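Local coordinates for protein GTP pyrophosphokinase (Chlorobaculum tepidum, PDB 3IBW) that probably transfers pyrophosphate from ATP to GTP in (p)ppGpp synthesis as the full-length enzyme, this fragment being its ACT domain, a fold commonly regulatory, at residues N16-Q21 / G43-N48; A6-V11 / D64-V69; K54-L59 / V75-N80. The protein carries 1 engineered substitution. One frame throughout, in Å; residues are numbered along the deposited sequence.

Contact 1: N16-Q21 / G43-N48. Engineered in segment 16-21: Asn16 (natural residue Ile).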
loop_
_atom_site.group_PDB
_atom_site.type_symbol
_atom_site.label_atom_id
_atom_site.label_comp_id
_atom_site.label_asym_id
_atom_site.label_seq_id
_atom_site.Cartn_x
_atom_site.Cartn_y
_atom_site.Cartn_z
ATOM N N ASN A 16 15.479 -1.674 6.740
ATOM C CA ASN A 16 15.791 -2.423 5.535
ATOM C C ASN A 16 14.741 -2.526 4.429
ATOM O O ASN A 16 14.538 -3.611 3.872
ATOM C CB ASN A 16 16.125 -3.855 6.006
ATOM C CG ASN A 16 16.988 -3.891 7.289
ATOM O OD1 ASN A 16 16.640 -4.550 8.280
ATOM N ND2 ASN A 16 18.113 -3.188 7.260
ATOM N N GLY A 17 14.073 -1.419 4.129
ATOM C CA GLY A 17 13.059 -1.424 3.091
ATOM C C GLY A 17 11.800 -2.228 3.384
ATOM O O GLY A 17 11.105 -2.663 2.465
HETATM N N MSE A 18 11.492 -2.418 4.662
HETATM C CA MSE A 18 10.317 -3.196 5.055
HETATM C C MSE A 18 8.952 -2.648 4.621
HETATM O O MSE A 18 8.066 -3.425 4.262
HETATM C CB MSE A 18 10.310 -3.394 6.572
HETATM C CG MSE A 18 11.246 -4.481 7.083
HETATM SE SE MSE A 18 10.774 -6.232 6.400
HETATM C CE MSE A 18 8.851 -6.104 6.478
ATOM N N THR A 19 8.770 -1.328 4.652
ATOM C CA THR A 19 7.481 -0.761 4.257
ATOM C C THR A 19 7.252 -1.041 2.772
ATOM O O THR A 19 6.151 -1.413 2.365
ATOM C CB THR A 19 7.401 0.752 4.571
ATOM O OG1 THR A 19 8.548 1.415 4.027
ATOM C CG2 THR A 19 7.340 0.975 6.093
ATOM N N ASN A 20 8.290 -0.864 1.961
ATOM C CA ASN A 20 8.182 -1.162 0.535
ATOM C C ASN A 20 7.973 -2.671 0.343
ATOM O O ASN A 20 7.192 -3.090 -0.514
ATOM C CB ASN A 20 9.453 -0.745 -0.213
ATOM C CG ASN A 20 9.492 0.737 -0.514
ATOM O OD1 ASN A 20 9.527 1.148 -1.678
ATOM N ND2 ASN A 20 9.471 1.549 0.531
ATOM N N GLN A 21 8.666 -3.492 1.131
ATOM C CA GLN A 21 8.508 -4.939 0.995
ATOM C C GLN A 21 7.083 -5.392 1.299
ATOM O O GLN A 21 6.509 -6.184 0.549
ATOM C CB GLN A 21 9.491 -5.694 1.907
ATOM C CG GLN A 21 9.213 -7.198 1.981
ATOM C CD GLN A 21 10.427 -8.018 2.387
ATOM O OE1 GLN A 21 11.341 -7.515 3.035
ATOM N NE2 GLN A 21 10.430 -9.294 2.012
ATOM N N GLY A 43 10.478 3.424 15.034
ATOM C CA GLY A 43 11.238 2.235 14.691
ATOM C C GLY A 43 10.394 1.098 14.134
ATOM O O GLY A 43 10.922 0.058 13.741
ATOM N N ILE A 44 9.078 1.275 14.111
ATOM C CA ILE A 44 8.205 0.232 13.592
ATOM C C ILE A 44 7.202 0.807 12.593
ATOM O O ILE A 44 7.113 2.025 12.401
ATOM C CB ILE A 44 7.403 -0.479 14.742
ATOM C CG1 ILE A 44 6.495 0.528 15.455
ATOM C CG2 ILE A 44 8.374 -1.142 15.746
ATOM C CD1 ILE A 44 5.359 -0.122 16.220
ATOM N N PHE A 45 6.481 -0.079 11.917
ATOM C CA PHE A 45 5.441 0.367 11.006
ATOM C C PHE A 45 4.199 -0.440 11.369
ATOM O O PHE A 45 4.297 -1.572 11.865
ATOM C CB PHE A 45 5.819 0.138 9.522
ATOM C CG PHE A 45 5.748 -1.297 9.088
ATOM C CD1 PHE A 45 4.527 -1.881 8.756
ATOM C CD2 PHE A 45 6.891 -2.082 9.071
ATOM C CE1 PHE A 45 4.449 -3.231 8.433
ATOM C CE2 PHE A 45 6.824 -3.436 8.751
ATOM C CZ PHE A 45 5.599 -4.010 8.428
ATOM N N THR A 46 3.034 0.164 11.170
ATOM C CA THR A 46 1.776 -0.523 11.406
ATOM C C THR A 46 1.029 -0.385 10.088
ATOM O O THR A 46 1.183 0.612 9.373
ATOM C CB THR A 46 0.944 0.107 12.543
ATOM O OG1 THR A 46 0.693 1.484 12.255
ATOM C CG2 THR A 46 1.680 -0.015 13.863
ATOM N N CYS A 47 0.237 -1.393 9.754
ATOM C CA CYS A 47 -0.520 -1.370 8.515
ATOM C C CYS A 47 -1.865 -2.043 8.701
ATOM O O CYS A 47 -1.916 -3.223 9.042
ATOM C CB CYS A 47 0.244 -2.106 7.411
ATOM S SG CYS A 47 -0.594 -2.082 5.807
ATOM N N ASN A 48 -2.945 -1.289 8.504
ATOM C CA ASN A 48 -4.297 -1.836 8.591
ATOM C C ASN A 48 -4.768 -1.918 7.141
ATOM O O ASN A 48 -4.787 -0.919 6.421
ATOM C CB ASN A 48 -5.221 -0.926 9.403
ATOM C CG ASN A 48 -5.009 -1.065 10.898
ATOM O OD1 ASN A 48 -4.170 -1.843 11.355
ATOM N ND2 ASN A 48 -5.778 -0.312 11.669
#
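Phe45 reaches from strand 44-53 toward the first turn of helix 18-28 and is met there by Met18, a selenomethionine, and Thr19. The two approach different parts of it, both methyls coming to the ring obliquely. Thr19 lies at the root of the side chain, its methyl CG2 3.8 Å from Phe45 CB and little farther from CG, and the two side chains run past each other in opposite directions. Met18 crosses the aromatic side chain at about a right angle and meets the far part of the ring: Met18 CE is 4.0 Å from Phe45 CE2, with Met18 CB at a similar distance from the same carbon. The selenomethionine chain is bent at both chi2 (-62°) and chi3 (-39°), which folds its terminal methyl back toward the ring. Ile22 of the same helix and Ile10 of the neighbouring strand also touch Phe45. Gly17 occupies the N-cap position, and Gln21 N bonds to Gly17 O at 2.9 Å. Thr19 faces two environments, since its OG1 is hydrogen-bonded to Ile33 O of the second subunit. The two segments meet through apolar contact, with no hydrogen bond between them, and the threonine divides its chemistry: methyl to the domain core, hydroxyl to the dimer interface.

Contact 2: A6-V11 / D64-V69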
loop_
_atom_site.group_PDB
_atom_site.type_symbol
_atom_site.label_atom_id
_atom_site.label_comp_id
_atom_site.label_asym_id
_atom_site.label_seq_id
_atom_site.Cartn_x
_atom_site.Cartn_y
_atom_site.Cartn_z
ATOM N N ALA A 6 -12.863 -8.093 4.809
ATOM C CA ALA A 6 -12.072 -8.535 5.951
ATOM C C ALA A 6 -10.948 -7.538 6.228
ATOM O O ALA A 6 -10.495 -6.827 5.327
ATOM C CB ALA A 6 -11.479 -9.914 5.694
ATOM N N GLY A 7 -10.507 -7.492 7.482
ATOM C CA GLY A 7 -9.437 -6.592 7.866
ATOM C C GLY A 7 -8.230 -7.361 8.369
ATOM O O GLY A 7 -8.375 -8.408 9.008
ATOM N N ILE A 8 -7.039 -6.844 8.075
ATOM C CA ILE A 8 -5.783 -7.465 8.500
ATOM C C ILE A 8 -4.873 -6.370 9.059
ATOM O O ILE A 8 -4.744 -5.304 8.459
ATOM C CB ILE A 8 -5.005 -8.112 7.316
ATOM C CG1 ILE A 8 -5.837 -9.202 6.639
ATOM C CG2 ILE A 8 -3.684 -8.693 7.821
ATOM C CD1 ILE A 8 -5.164 -9.774 5.400
ATOM N N ARG A 9 -4.251 -6.632 10.203
ATOM C CA ARG A 9 -3.333 -5.664 10.788
ATOM C C ARG A 9 -1.942 -6.275 10.864
ATOM O O ARG A 9 -1.766 -7.376 11.389
ATOM C CB ARG A 9 -3.783 -5.248 12.187
ATOM C CG ARG A 9 -2.758 -4.379 12.921
ATOM C CD ARG A 9 -3.387 -3.716 14.131
ATOM N NE ARG A 9 -2.422 -3.022 14.983
ATOM C CZ ARG A 9 -2.023 -1.767 14.811
ATOM N NH1 ARG A 9 -2.486 -1.049 13.796
ATOM N NH2 ARG A 9 -1.180 -1.217 15.677
ATOM N N ILE A 10 -0.962 -5.551 10.331
ATOM C CA ILE A 10 0.426 -5.998 10.333
ATOM C C ILE A 10 1.272 -4.985 11.099
ATOM O O ILE A 10 1.100 -3.777 10.937
ATOM C CB ILE A 10 0.996 -6.087 8.890
ATOM C CG1 ILE A 10 0.105 -6.982 8.030
ATOM C CG2 ILE A 10 2.434 -6.620 8.905
ATOM C CD1 ILE A 10 -0.701 -6.215 7.002
ATOM N N VAL A 11 2.170 -5.481 11.944
ATOM C CA VAL A 11 3.075 -4.619 12.699
ATOM C C VAL A 11 4.459 -5.245 12.491
ATOM O O VAL A 11 4.632 -6.460 12.638
ATOM C CB VAL A 11 2.718 -4.572 14.211
ATOM C CG1 VAL A 11 3.673 -3.609 14.932
ATOM C CG2 VAL A 11 1.267 -4.120 14.397
ATOM N N ASP A 64 -0.830 -15.615 6.394
ATOM C CA ASP A 64 0.346 -16.470 6.566
ATOM C C ASP A 64 1.520 -15.963 5.710
ATOM O O ASP A 64 2.664 -15.985 6.158
ATOM C CB ASP A 64 0.008 -17.925 6.217
ATOM C CG ASP A 64 -0.821 -18.601 7.297
ATOM O OD1 ASP A 64 -1.001 -17.999 8.379
ATOM O OD2 ASP A 64 -1.281 -19.739 7.074
ATOM N N LYS A 65 1.237 -15.511 4.489
ATOM C CA LYS A 65 2.266 -14.960 3.602
ATOM C C LYS A 65 2.922 -13.733 4.248
ATOM O O LYS A 65 4.139 -13.570 4.207
ATOM C CB LYS A 65 1.664 -14.532 2.263
ATOM C CG LYS A 65 1.546 -15.646 1.241
ATOM C CD LYS A 65 1.675 -15.094 -0.174
ATOM C CE LYS A 65 3.116 -14.695 -0.499
ATOM N NZ LYS A 65 3.818 -15.707 -1.348
ATOM N N LEU A 66 2.105 -12.864 4.832
ATOM C CA LEU A 66 2.612 -11.666 5.493
ATOM C C LEU A 66 3.392 -12.004 6.762
ATOM O O LEU A 66 4.412 -11.380 7.046
ATOM C CB LEU A 66 1.455 -10.738 5.862
ATOM C CG LEU A 66 0.770 -10.021 4.695
ATOM C CD1 LEU A 66 -0.630 -9.591 5.096
ATOM C CD2 LEU A 66 1.605 -8.821 4.272
ATOM N N ARG A 67 2.922 -12.998 7.514
ATOM C CA ARG A 67 3.581 -13.360 8.763
ATOM C C ARG A 67 4.950 -13.987 8.535
ATOM O O ARG A 67 5.820 -13.915 9.404
ATOM C CB ARG A 67 2.677 -14.292 9.601
ATOM C CG ARG A 67 3.006 -14.285 11.098
ATOM C CD ARG A 67 2.082 -15.189 11.922
ATOM N NE ARG A 67 0.698 -14.718 11.948
ATOM C CZ ARG A 67 -0.261 -15.166 11.146
ATOM N NH1 ARG A 67 0.012 -16.103 10.251
ATOM N NH2 ARG A 67 -1.493 -14.687 11.245
ATOM N N LYS A 68 5.147 -14.577 7.359
ATOM C CA LYS A 68 6.416 -15.212 7.031
ATOM C C LYS A 68 7.498 -14.242 6.571
ATOM O O LYS A 68 8.650 -14.636 6.398
ATOM C CB LYS A 68 6.207 -16.305 5.978
ATOM C CG LYS A 68 5.545 -17.558 6.535
ATOM C CD LYS A 68 5.330 -18.610 5.454
ATOM C CE LYS A 68 4.535 -19.793 5.990
ATOM N NZ LYS A 68 3.696 -20.417 4.928
ATOM N N VAL A 69 7.137 -12.979 6.369
ATOM C CA VAL A 69 8.124 -11.989 5.958
ATOM C C VAL A 69 9.008 -11.653 7.165
ATOM O O VAL A 69 8.523 -11.163 8.188
ATOM C CB VAL A 69 7.450 -10.698 5.438
ATOM C CG1 VAL A 69 8.507 -9.642 5.142
ATOM C CG2 VAL A 69 6.650 -11.010 4.175
#
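Leu66 of helix 56-67 points at strand 4-13 and brings one methyl, CD1, against both Ile8 and Ile10. The closer approach is to Ile10, whose CD1 lies 3.9 Å from Leu66 CD1, with Ile10 CG1 only slightly farther from that methyl; these two side chains cross at about a right angle. Ile8 meets the leucine obliquely and through its other branch, Ile8 CG2 standing 4.2 Å from Leu66 CD1. In Ile10, chi2 of 108° is far from a staggered value and sets the direction of the CD1 methyl that Leu66 touches. Ile22 and Val25 of helix 18-28 also pack on Leu66, so Leu66 lies where the two helices and the sheet meet. One residue on, the character changes. Arg67 is exposed and makes no contact with segment 6-11; its NH1 forms a salt bridge with Asp64 OD1 at 2.9 Å, within the same helical turn. The carboxylate lies at the edge of the guanidinium, nearly in its plane, and OD1 is met on the anti side, with an N-H...O angle of 138°. Arg67 NH2 is hydrogen-bonded to Val75 O on strand 72-78. Buried methyl groups thus join helix to central strand without a hydrogen bond, while on the solvent side one arginine pairs in charge within its own helix and ties that helix to strand 72-78 through a backbone carbonyl.

Contact 3: K54-L59 / V75-N80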
loop_
_atom_site.group_PDB
_atom_site.type_symbol
_atom_site.label_atom_id
_atom_site.label_comp_id
_atom_site.label_asym_id
_atom_site.label_seq_id
_atom_site.Cartn_x
_atom_site.Cartn_y
_atom_site.Cartn_z
ATOM N N LYS A 54 -12.395 -14.047 -0.897
ATOM C CA LYS A 54 -13.266 -15.182 -1.193
ATOM C C LYS A 54 -13.892 -15.881 -0.003
ATOM O O LYS A 54 -15.109 -16.058 0.070
ATOM C CB LYS A 54 -12.483 -16.214 -2.009
ATOM C CG LYS A 54 -13.286 -17.414 -2.476
ATOM C CD LYS A 54 -12.478 -18.294 -3.428
ATOM C CE LYS A 54 -11.432 -19.120 -2.694
ATOM N NZ LYS A 54 -10.968 -20.278 -3.521
ATOM N N ASN A 55 -13.043 -16.293 0.927
ATOM C CA ASN A 55 -13.503 -17.005 2.106
ATOM C C ASN A 55 -12.432 -16.950 3.185
ATOM O O ASN A 55 -11.376 -16.349 2.979
ATOM C CB ASN A 55 -13.833 -18.472 1.754
ATOM C CG ASN A 55 -12.664 -19.208 1.095
ATOM O OD1 ASN A 55 -11.501 -18.926 1.373
ATOM N ND2 ASN A 55 -12.978 -20.169 0.228
ATOM N N THR A 56 -12.695 -17.585 4.324
ATOM C CA THR A 56 -11.746 -17.560 5.431
ATOM C C THR A 56 -10.438 -18.280 5.128
ATOM O O THR A 56 -9.369 -17.808 5.520
ATOM C CB THR A 56 -12.378 -18.134 6.718
ATOM O OG1 THR A 56 -13.642 -17.494 6.954
ATOM C CG2 THR A 56 -11.467 -17.864 7.914
ATOM N N ASP A 57 -10.507 -19.418 4.441
ATOM C CA ASP A 57 -9.286 -20.141 4.096
ATOM C C ASP A 57 -8.361 -19.237 3.268
ATOM O O ASP A 57 -7.152 -19.192 3.503
ATOM C CB ASP A 57 -9.609 -21.421 3.311
ATOM C CG ASP A 57 -10.284 -22.482 4.173
ATOM O OD1 ASP A 57 -10.054 -22.477 5.399
ATOM O OD2 ASP A 57 -11.022 -23.330 3.630
ATOM N N LYS A 58 -8.925 -18.506 2.309
ATOM C CA LYS A 58 -8.116 -17.617 1.477
ATOM C C LYS A 58 -7.480 -16.517 2.331
ATOM O O LYS A 58 -6.293 -16.208 2.188
ATOM C CB LYS A 58 -8.971 -16.985 0.379
ATOM C CG LYS A 58 -8.189 -16.063 -0.536
ATOM C CD LYS A 58 -7.090 -16.815 -1.264
ATOM C CE LYS A 58 -6.130 -15.851 -1.926
ATOM N NZ LYS A 58 -6.753 -14.508 -2.082
ATOM N N LEU A 59 -8.278 -15.930 3.218
ATOM C CA LEU A 59 -7.798 -14.873 4.107
ATOM C C LEU A 59 -6.614 -15.376 4.932
ATOM O O LEU A 59 -5.602 -14.691 5.076
ATOM C CB LEU A 59 -8.931 -14.426 5.042
ATOM C CG LEU A 59 -8.613 -13.377 6.115
ATOM C CD1 LEU A 59 -8.098 -12.095 5.467
ATOM C CD2 LEU A 59 -9.869 -13.102 6.934
ATOM N N VAL A 75 0.644 -10.436 12.707
ATOM C CA VAL A 75 -0.348 -10.302 11.646
ATOM C C VAL A 75 -1.610 -10.871 12.301
ATOM O O VAL A 75 -1.616 -12.012 12.773
ATOM C CB VAL A 75 -0.018 -11.121 10.379
ATOM C CG1 VAL A 75 -1.139 -10.936 9.348
ATOM C CG2 VAL A 75 1.312 -10.664 9.799
ATOM N N GLU A 76 -2.668 -10.075 12.349
ATOM C CA GLU A 76 -3.915 -10.518 12.960
ATOM C C GLU A 76 -5.086 -10.034 12.129
ATOM O O GLU A 76 -4.970 -9.054 11.388
ATOM C CB GLU A 76 -4.044 -9.951 14.387
ATOM C CG GLU A 76 -4.411 -8.462 14.440
ATOM C CD GLU A 76 -4.023 -7.773 15.749
ATOM O OE1 GLU A 76 -4.858 -7.709 16.677
ATOM O OE2 GLU A 76 -2.866 -7.312 15.847
ATOM N N ARG A 77 -6.207 -10.736 12.235
ATOM C CA ARG A 77 -7.410 -10.329 11.532
ATOM C C ARG A 77 -8.095 -9.254 12.391
ATOM O O ARG A 77 -8.204 -9.384 13.614
ATOM C CB ARG A 77 -8.361 -11.507 11.362
ATOM C CG ARG A 77 -9.634 -11.144 10.635
ATOM C CD ARG A 77 -10.455 -12.381 10.391
ATOM N NE ARG A 77 -11.762 -12.044 9.852
ATOM C CZ ARG A 77 -12.671 -12.943 9.504
ATOM N NH1 ARG A 77 -12.405 -14.234 9.642
ATOM N NH2 ARG A 77 -13.849 -12.548 9.038
ATOM N N LEU A 78 -8.553 -8.194 11.736
ATOM C CA LEU A 78 -9.238 -7.088 12.402
ATOM C C LEU A 78 -10.744 -7.296 12.368
ATOM O O LEU A 78 -11.263 -7.917 11.440
ATOM C CB LEU A 78 -8.948 -5.770 11.680
ATOM C CG LEU A 78 -7.584 -5.097 11.829
ATOM C CD1 LEU A 78 -7.531 -3.852 10.954
ATOM C CD2 LEU A 78 -7.359 -4.733 13.295
ATOM N N SER A 79 -11.446 -6.794 13.383
ATOM C CA SER A 79 -12.904 -6.892 13.393
ATOM C C SER A 79 -13.537 -5.494 13.434
ATOM O O SER A 79 -12.874 -4.504 13.761
ATOM C CB SER A 79 -13.420 -7.753 14.553
ATOM O OG SER A 79 -13.100 -7.210 15.815
ATOM N N ASN A 80 -14.822 -5.437 13.090
ATOM C CA ASN A 80 -15.601 -4.197 13.010
ATOM C C ASN A 80 -15.569 -3.722 11.542
ATOM O O ASN A 80 -16.249 -2.727 11.206
ATOM C CB ASN A 80 -15.023 -3.118 13.931
#
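Arg77 extends from strand 72-78 toward the N-terminal turn of helix 56-67, where Leu59 and Thr56 receive it. From CB the chain proceeds straight, with CG anti to the backbone N (chi1 -180°) and the following torsions equally extended, so the side chain reaches from the sheet to the helix. CG comes first to the leucine, 4.2 Å from Leu59 CD2. The next atom is nearer, Arg77 CD lying 3.6 Å from Leu59 CD2, and NE is just as close to that methyl. Beyond it, CZ passes at 3.8 Å from Leu59 CD2, which sits 3.4 Å above the guanidinium plane, over one face but offset toward the rim. At the tip, NH1 is still near the leucine and also meets Thr56, whose CG2 is 4.1 Å from Arg77 NH1. Both helix residues cross the arginine at about a right angle. One methyl, Leu59 CD2, thus accompanies the chain from CG to NH1, although Arg77 itself is exposed. The receiving turn is fixed by an N-cap, in which Asn55 OD1 accepts from Lys58 N at 2.8 Å, the donor lying nearly in line with the side-chain C=O. Met63 of the same helix and Phe4 of strand 4-13 also touch Arg77, while Leu59 continues inward to Ala6 and Ile8, so that the contact joins the start of helix 56-67 to strand 72-78 beside strand 4-13.

The three contacts seat two helices on one antiparallel sheet of strand order 2-3-1-4, the βαββαβ arrangement of an ACT domain. Contact 1 places helix 18-28 and contacts 2 and 3 place helix 56-67, near its end and its beginning. Contacts 2 and 3 are close, with centres about 9 Å apart, and are joined through the sheet: Leu78 N lies 2.7 Å from Gly7 O, a probable hydrogen bond. Contacts 1 and 2, about 12 Å apart between centres, are linked likewise by Cys47 N and Ile10 O at 2.8 Å. Contacts 1 and 3, centres about 20 Å apart, lie on opposite sides of the chain's centre.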